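Ribonuclease VapC (Klebsiella pneumoniae, PDB 7BY3) probably acts as the magnesium-dependent ribonuclease toxin of a toxin-antitoxin pair, built on a PIN domain. Local coordinates at residues Q82-K87 with I92-A97. Numbering follows the deposited sequence.
Sequences QEYKLK and IILATA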
loop_
_atom_site.group_PDB
_atom_site.type_symbol
_atom_site.label_atom_id
_atom_site.label_comp_id
_atom_site.label_asym_id
_atom_site.label_seq_id
_atom_site.Cartn_x
_atom_site.Cartn_y
_atom_site.Cartn_z
ATOM N N GLN B 82 -13.985 -8.480 -4.250
ATOM C CA GLN B 82 -15.365 -8.831 -4.558
ATOM C C GLN B 82 -15.546 -10.312 -4.882
ATOM O O GLN B 82 -16.524 -10.927 -4.453
ATOM C CB GLN B 82 -15.885 -7.990 -5.720
ATOM C CG GLN B 82 -17.367 -8.200 -5.995
ATOM C CD GLN B 82 -18.248 -7.719 -4.857
ATOM O OE1 GLN B 82 -18.504 -8.452 -3.900
ATOM N NE2 GLN B 82 -18.718 -6.482 -4.957
ATOM N N GLU B 83 -14.617 -10.876 -5.649
ATOM C CA GLU B 83 -14.720 -12.274 -6.049
ATOM C C GLU B 83 -14.750 -13.190 -4.829
ATOM O O GLU B 83 -15.604 -14.067 -4.722
ATOM C CB GLU B 83 -13.564 -12.667 -6.975
ATOM C CG GLU B 83 -13.820 -13.945 -7.770
ATOM C CD GLU B 83 -12.574 -14.492 -8.445
ATOM O OE1 GLU B 83 -11.488 -13.904 -8.264
ATOM O OE2 GLU B 83 -12.685 -15.508 -9.165
ATOM N N TYR B 84 -13.799 -12.992 -3.921
ATOM C CA TYR B 84 -13.690 -13.827 -2.727
ATOM C C TYR B 84 -14.251 -13.234 -1.429
ATOM O O TYR B 84 -14.120 -13.849 -0.370
ATOM C CB TYR B 84 -12.231 -14.228 -2.535
ATOM C CG TYR B 84 -11.763 -15.118 -3.657
ATOM C CD1 TYR B 84 -12.386 -16.334 -3.897
ATOM C CD2 TYR B 84 -10.723 -14.737 -4.493
ATOM C CE1 TYR B 84 -11.981 -17.153 -4.926
ATOM C CE2 TYR B 84 -10.308 -15.553 -5.526
ATOM C CZ TYR B 84 -10.942 -16.761 -5.737
ATOM O OH TYR B 84 -10.537 -17.583 -6.762
ATOM N N LYS B 85 -14.857 -12.051 -1.510
ATOM C CA LYS B 85 -15.407 -11.373 -0.333
ATOM C C LYS B 85 -14.339 -11.203 0.736
ATOM O O LYS B 85 -14.519 -11.598 1.886
ATOM C CB LYS B 85 -16.603 -12.135 0.233
ATOM C CG LYS B 85 -17.689 -12.391 -0.785
ATOM C CD LYS B 85 -19.033 -12.585 -0.121
ATOM C CE LYS B 85 -20.002 -13.237 -1.082
ATOM N NZ LYS B 85 -21.289 -12.500 -1.149
ATOM N N LEU B 86 -13.230 -10.592 0.344
ATOM C CA LEU B 86 -12.053 -10.507 1.192
ATOM C C LEU B 86 -11.928 -9.141 1.829
ATOM O O LEU B 86 -12.459 -8.160 1.326
ATOM C CB LEU B 86 -10.783 -10.815 0.400
ATOM C CG LEU B 86 -10.490 -12.271 0.067
ATOM C CD1 LEU B 86 -9.407 -12.317 -0.984
ATOM C CD2 LEU B 86 -10.056 -13.010 1.320
ATOM N N LYS B 87 -11.295 -9.104 2.992
ATOM C CA LYS B 87 -10.865 -7.848 3.582
ATOM C C LYS B 87 -9.789 -7.236 2.685
ATOM O O LYS B 87 -9.009 -7.973 2.092
ATOM C CB LYS B 87 -10.335 -8.088 4.986
ATOM C CG LYS B 87 -11.308 -8.810 5.883
ATOM C CD LYS B 87 -10.866 -8.825 7.350
ATOM C CE LYS B 87 -11.592 -9.844 8.201
ATOM N NZ LYS B 87 -11.310 -11.283 7.862
ATOM N N ILE B 92 -4.982 -7.474 -1.009
ATOM C CA ILE B 92 -3.732 -6.907 -1.503
ATOM C C ILE B 92 -2.594 -7.923 -1.422
ATOM O O ILE B 92 -1.785 -8.039 -2.342
ATOM C CB ILE B 92 -3.355 -5.628 -0.725
ATOM C CG1 ILE B 92 -4.390 -4.531 -0.986
ATOM C CG2 ILE B 92 -1.974 -5.139 -1.123
ATOM C CD1 ILE B 92 -4.241 -3.320 -0.098
ATOM N N ILE B 93 -2.548 -8.670 -0.324
ATOM C CA ILE B 93 -1.525 -9.691 -0.140
ATOM C C ILE B 93 -1.738 -10.846 -1.121
ATOM O O ILE B 93 -0.779 -11.405 -1.655
ATOM C CB ILE B 93 -1.514 -10.208 1.316
ATOM C CG1 ILE B 93 -0.888 -9.156 2.233
ATOM C CG2 ILE B 93 -0.734 -11.504 1.432
ATOM C CD1 ILE B 93 -0.988 -9.481 3.701
ATOM N N LEU B 94 -2.998 -11.182 -1.381
ATOM C CA LEU B 94 -3.323 -12.217 -2.357
ATOM C C LEU B 94 -3.038 -11.734 -3.779
ATOM O O LEU B 94 -2.579 -12.502 -4.623
ATOM C CB LEU B 94 -4.786 -12.646 -2.223
ATOM C CG LEU B 94 -5.256 -13.767 -3.155
ATOM C CD1 LEU B 94 -4.369 -14.995 -3.016
ATOM C CD2 LEU B 94 -6.709 -14.123 -2.886
ATOM N N ALA B 95 -3.308 -10.458 -4.038
ATOM C CA ALA B 95 -3.036 -9.860 -5.343
ATOM C C ALA B 95 -1.541 -9.831 -5.628
ATOM O O ALA B 95 -1.105 -10.058 -6.756
ATOM C CB ALA B 95 -3.612 -8.457 -5.414
ATOM N N THR B 96 -0.765 -9.545 -4.590
ATOM C CA THR B 96 0.685 -9.512 -4.694
ATOM C C THR B 96 1.235 -10.891 -5.055
ATOM O O THR B 96 2.132 -11.013 -5.890
ATOM C CB THR B 96 1.320 -9.021 -3.377
ATOM O OG1 THR B 96 0.918 -7.668 -3.132
ATOM C CG2 THR B 96 2.834 -9.085 -3.450
ATOM N N ALA B 97 0.678 -11.927 -4.437
ATOM C CA ALA B 97 1.107 -13.298 -4.697
ATOM C C ALA B 97 0.794 -13.718 -6.129
ATOM O O ALA B 97 1.647 -14.276 -6.818
ATOM C CB ALA B 97 0.452 -14.253 -3.712
#
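The carbonyl oxygen of I92 is gripped twice from one residue, while L94, a half-turn further along the same helix, carries the contact to L86 and Y84. T96 N gives the helical bond to I92 O at 2.9 Å, and T96 OG1 adds a second at 2.8 Å to the same O, tilted 32° out of the carbonyl plane. The donors arrive from opposite faces of that plane; the buried hydroxyl donates to a carbonyl of its own helix.

Between the two segments no hydrogen bond forms, and the join is wholly apolar. The extended first torsion of L94 (chi1 -178°) carries CG outward, and chi2 leaves CD2 at the far end, anti to CA, where it meets L86 CD1 at 3.8 Å. The two leucine side chains cross at about a right angle. The same CD2 approaches Y84 obliquely, 4.4 Å from ring atom CD2. K85, with positive phi, is the first residue past helix 71-83 to leave helical angles, and L86 after it points its side chain toward segment 92-97; K87 occupies the N-cap position of helix 88-99. L86 also lies near D90, a predicted magnesium ligand.

This is the connection between helices 71-83 and 88-99 of the PIN domain: I115 covers both Y84 and L94, I92 and A95 pack on helix 71-83, and I93, T96 and A97 rest on L7 of strand 6-8.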